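Local atomic coordinates of cocosin 1 acidic chain (Cocos nucifera, PDB entry 5WPW), a protein that serves as a seed storage protein of the 11S globulin family, a hexameric nutrient reservoir of the coconut and a potential food allergen. Residues Ser57-Gly68 / Asn132-Thr142. The protein carries 2 engineered substitutions. Numbering follows the deposited sequence.
Sequences SNAPRLVYIVQG and NPVVAITVLDT
Leu-140 lays its CD2 methyl over one face of the Arg-61 guanidinium, while a water sits in plane at the edge of that group, 2.9 Å from NH1, and also bonds to Thr-138 OG1. The Arg-61 and Leu-140 side chains run side by side, pointing the same way. In Arg-61, CG sits between the backbone N and the carbonyl carbon (chi1 88°), which carries CD to within 3.6 Å of Thr-138 CG2, and the chain then bends at chi3 to turn the guanidinium. The Tyr-64 ring receives Ile-137 CG2 at its edge, in plane; this methyl also packs 3.6 Å from Tyr-64 CB and touches Val-66 CG2. On the face carrying Arg-61, Val-63 straddles Thr-138 OG1 with both methyls, and its CG1 meets Ala-136 CB at 3.7 Å.

Between the two layers of side chains the strands pair antiparallel, with straight bonds such as Tyr-64 N to Ile-137 O (2.7 Å, 175°). The ladder is interrupted by a classic beta bulge: Val-66 and Gln-67 both face Val-135, whose carbonyl takes a weak bond from each of their amides. Gln-67, extended with CG anti to N (chi1 -175°), reaches onward, past its partner Val-135, to Pro-133 O through NE2 at 2.8 Å; the acceptor lies in the amide plane, but the donor stands above the carbonyl plane.

Both strands belong to one antiparallel sheet of the N-terminal cupin jelly-roll barrel, where strand 114-118 flanks 61-67 and strand 40-46 flanks 134-140. On the face of Leu-62, Tyr-64 and Val-139, strand 357-364 of the C-terminal cupin domain packs against the pair through Val-361 and Ile-363, joining the two domains.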
loop_
_atom_site.group_PDB
_atom_site.type_symbol
_atom_site.label_atom_id
_atom_site.label_comp_id
_atom_site.label_asym_id
_atom_site.label_seq_id
_atom_site.Cartn_x
_atom_site.Cartn_y
_atom_site.Cartn_z
ATOM N N SER A 57 20.290 11.190 -15.949
ATOM C CA SER A 57 20.091 10.070 -16.855
ATOM C C SER A 57 18.614 9.680 -16.898
ATOM O O SER A 57 17.868 9.930 -15.953
ATOM C CB SER A 57 20.927 8.851 -16.437
ATOM O OG SER A 57 22.329 9.072 -16.652
ATOM N N ASN A 58 18.198 9.099 -18.022
ATOM C CA ASN A 58 16.828 8.611 -18.199
ATOM C C ASN A 58 16.549 7.336 -17.419
ATOM O O ASN A 58 15.384 6.932 -17.337
ATOM C CB ASN A 58 16.540 8.348 -19.683
ATOM C CG ASN A 58 17.365 7.161 -20.260
ATOM O OD1 ASN A 58 18.548 6.980 -19.929
ATOM N ND2 ASN A 58 16.739 6.360 -21.125
ATOM N N ALA A 59 17.570 6.695 -16.873
ATOM C CA ALA A 59 17.427 5.410 -16.193
ATOM C C ALA A 59 17.903 5.499 -14.747
ATOM O O ALA A 59 18.888 6.205 -14.459
ATOM C CB ALA A 59 18.216 4.337 -16.926
ATOM N N PRO A 60 17.216 4.846 -13.810
ATOM C CA PRO A 60 17.744 4.778 -12.443
ATOM C C PRO A 60 19.001 3.926 -12.442
ATOM O O PRO A 60 19.204 3.087 -13.326
ATOM C CB PRO A 60 16.612 4.126 -11.646
ATOM C CG PRO A 60 15.898 3.259 -12.664
ATOM C CD PRO A 60 15.995 4.033 -13.979
ATOM N N ARG A 61 19.869 4.174 -11.463
ATOM C CA ARG A 61 21.155 3.473 -11.402
ATOM C C ARG A 61 21.580 3.174 -9.972
ATOM O O ARG A 61 21.126 3.806 -9.018
ATOM C CB ARG A 61 22.248 4.289 -12.108
ATOM C CG ARG A 61 22.938 5.267 -11.234
ATOM C CD ARG A 61 23.801 6.194 -12.058
ATOM N NE ARG A 61 23.018 7.320 -12.536
ATOM C CZ ARG A 61 23.544 8.408 -13.071
ATOM N NH1 ARG A 61 24.865 8.512 -13.185
ATOM N NH2 ARG A 61 22.755 9.390 -13.469
ATOM N N LEU A 62 22.461 2.169 -9.835
ATOM C CA LEU A 62 23.216 1.913 -8.623
ATOM C C LEU A 62 24.684 2.072 -8.978
ATOM O O LEU A 62 25.110 1.580 -10.029
ATOM C CB LEU A 62 23.005 0.494 -8.079
ATOM C CG LEU A 62 21.619 0.134 -7.559
ATOM C CD1 LEU A 62 21.728 -1.171 -6.786
ATOM C CD2 LEU A 62 21.079 1.254 -6.693
ATOM N N VAL A 63 25.411 2.823 -8.153
ATOM C CA VAL A 63 26.855 3.009 -8.280
ATOM C C VAL A 63 27.530 2.253 -7.147
ATOM O O VAL A 63 27.144 2.408 -5.984
ATOM C CB VAL A 63 27.232 4.499 -8.234
ATOM C CG1 VAL A 63 28.734 4.662 -8.480
ATOM C CG2 VAL A 63 26.400 5.290 -9.240
ATOM N N TYR A 64 28.524 1.431 -7.465
ATOM C CA TYR A 64 29.337 0.810 -6.427
ATOM C C TYR A 64 30.723 1.443 -6.427
ATOM O O TYR A 64 31.389 1.457 -7.464
ATOM C CB TYR A 64 29.471 -0.706 -6.622
ATOM C CG TYR A 64 30.310 -1.373 -5.541
ATOM C CD1 TYR A 64 29.834 -1.505 -4.233
ATOM C CD2 TYR A 64 31.569 -1.879 -5.828
ATOM C CE1 TYR A 64 30.606 -2.117 -3.241
ATOM C CE2 TYR A 64 32.343 -2.487 -4.851
ATOM C CZ TYR A 64 31.859 -2.597 -3.566
ATOM O OH TYR A 64 32.632 -3.201 -2.608
ATOM N N ILE A 65 31.154 1.937 -5.265
ATOM C CA ILE A 65 32.487 2.532 -5.100
ATOM C C ILE A 65 33.471 1.383 -4.858
ATOM O O ILE A 65 33.562 0.853 -3.751
ATOM C CB ILE A 65 32.530 3.556 -3.967
ATOM C CG1 ILE A 65 31.429 4.614 -4.111
ATOM C CG2 ILE A 65 33.932 4.279 -3.915
ATOM C CD1 ILE A 65 31.474 5.303 -5.381
ATOM N N VAL A 66 34.177 0.978 -5.920
ATOM C CA VAL A 66 35.228 -0.033 -5.825
ATOM C C VAL A 66 36.416 0.487 -5.021
ATOM O O VAL A 66 37.055 -0.260 -4.267
ATOM C CB VAL A 66 35.659 -0.462 -7.241
ATOM C CG1 VAL A 66 36.842 -1.455 -7.181
ATOM C CG2 VAL A 66 34.494 -1.106 -8.007
ATOM N N GLN A 67 36.741 1.768 -5.171
ATOM C CA GLN A 67 37.956 2.309 -4.588
ATOM C C GLN A 67 37.778 3.804 -4.378
ATOM O O GLN A 67 37.105 4.456 -5.176
ATOM C CB GLN A 67 39.135 2.022 -5.530
ATOM C CG GLN A 67 40.516 2.412 -5.012
ATOM C CD GLN A 67 41.549 2.333 -6.126
ATOM O OE1 GLN A 67 42.092 1.264 -6.403
ATOM N NE2 GLN A 67 41.793 3.452 -6.789
ATOM N N GLY A 68 38.374 4.342 -3.310
ATOM C CA GLY A 68 38.485 5.779 -3.139
ATOM C C GLY A 68 37.468 6.331 -2.165
ATOM O O GLY A 68 36.626 5.621 -1.609
ATOM N N ASN A 132 43.861 9.059 -3.545
ATOM C CA ASN A 132 43.847 7.935 -4.455
ATOM C C ASN A 132 42.692 8.084 -5.445
ATOM O O ASN A 132 41.706 8.769 -5.154
ATOM C CB ASN A 132 43.712 6.626 -3.672
ATOM C CG ASN A 132 42.343 6.463 -3.023
ATOM O OD1 ASN A 132 41.550 5.624 -3.445
ATOM N ND2 ASN A 132 42.059 7.269 -1.993
ATOM N N PRO A 133 42.779 7.499 -6.635
ATOM C CA PRO A 133 41.675 7.634 -7.589
ATOM C C PRO A 133 40.425 6.915 -7.090
ATOM O O PRO A 133 40.497 5.909 -6.382
ATOM C CB PRO A 133 42.221 6.979 -8.868
ATOM C CG PRO A 133 43.721 6.822 -8.632
ATOM C CD PRO A 133 43.866 6.660 -7.164
ATOM N N VAL A 134 39.276 7.461 -7.450
ATOM C CA VAL A 134 38.000 6.785 -7.229
ATOM C C VAL A 134 37.721 5.910 -8.438
ATOM O O VAL A 134 37.930 6.322 -9.583
ATOM C CB VAL A 134 36.863 7.804 -6.999
ATOM C CG1 VAL A 134 35.492 7.123 -7.102
ATOM C CG2 VAL A 134 37.033 8.506 -5.651
ATOM N N VAL A 135 37.290 4.679 -8.196
ATOM C CA VAL A 135 36.830 3.800 -9.254
ATOM C C VAL A 135 35.383 3.441 -8.927
ATOM O O VAL A 135 35.106 2.857 -7.870
ATOM C CB VAL A 135 37.713 2.550 -9.390
ATOM C CG1 VAL A 135 37.263 1.730 -10.579
ATOM C CG2 VAL A 135 39.187 2.968 -9.580
ATOM N N ALA A 136 34.468 3.837 -9.802
ATOM C CA ALA A 136 33.040 3.604 -9.623
ATOM C C ALA A 136 32.535 2.673 -10.710
ATOM O O ALA A 136 32.862 2.852 -11.887
ATOM C CB ALA A 136 32.263 4.929 -9.681
ATOM N N ILE A 137 31.736 1.672 -10.329
ATOM C CA ILE A 137 31.052 0.847 -11.315
ATOM C C ILE A 137 29.558 1.126 -11.206
ATOM O O ILE A 137 28.979 1.030 -10.115
ATOM C CB ILE A 137 31.354 -0.649 -11.144
ATOM C CG1 ILE A 137 30.370 -1.423 -11.997
ATOM C CG2 ILE A 137 31.241 -1.058 -9.706
ATOM C CD1 ILE A 137 30.694 -2.829 -12.197
ATOM N N THR A 138 28.954 1.503 -12.329
ATOM C CA THR A 138 27.561 1.940 -12.398
ATOM C C THR A 138 26.745 1.025 -13.291
ATOM O O THR A 138 27.143 0.762 -14.433
ATOM C CB THR A 138 27.488 3.357 -12.950
ATOM O OG1 THR A 138 28.002 4.252 -11.969
ATOM C CG2 THR A 138 26.056 3.716 -13.306
ATOM N N VAL A 139 25.588 0.564 -12.796
ATOM C CA VAL A 139 24.651 -0.224 -13.592
ATOM C C VAL A 139 23.363 0.594 -13.706
ATOM O O VAL A 139 22.787 0.992 -12.684
ATOM C CB VAL A 139 24.376 -1.610 -12.970
ATOM C CG1 VAL A 139 23.465 -2.416 -13.854
ATOM C CG2 VAL A 139 25.680 -2.383 -12.715
ATOM N N LEU A 140 22.969 0.911 -14.936
ATOM C CA LEU A 140 21.777 1.705 -15.223
ATOM C C LEU A 140 20.666 0.795 -15.753
ATOM O O LEU A 140 20.876 0.057 -16.721
ATOM C CB LEU A 140 22.085 2.784 -16.259
ATOM C CG LEU A 140 23.029 3.944 -15.913
ATOM C CD1 LEU A 140 24.210 3.987 -16.853
ATOM C CD2 LEU A 140 22.222 5.253 -15.969
ATOM N N ASP A 141 19.484 0.842 -15.133
ATOM C CA ASP A 141 18.403 -0.055 -15.576
ATOM C C ASP A 141 17.595 0.671 -16.641
ATOM O O ASP A 141 16.638 1.371 -16.346
ATOM C CB ASP A 141 17.539 -0.505 -14.405
ATOM C CG ASP A 141 16.502 -1.552 -14.812
ATOM O OD1 ASP A 141 16.475 -1.957 -15.993
ATOM O OD2 ASP A 141 15.713 -1.974 -13.942
ATOM N N THR A 142 17.992 0.510 -17.900
ATOM C CA THR A 142 17.323 1.187 -19.001
ATOM C C THR A 142 16.025 0.507 -19.414
ATOM O O THR A 142 15.294 1.057 -20.250
ATOM C CB THR A 142 18.271 1.275 -20.192
ATOM O OG1 THR A 142 18.778 -0.034 -20.476
ATOM C CG2 THR A 142 19.469 2.195 -19.848
HETATM O O HOH W 1 27.362 7.357 -12.296
#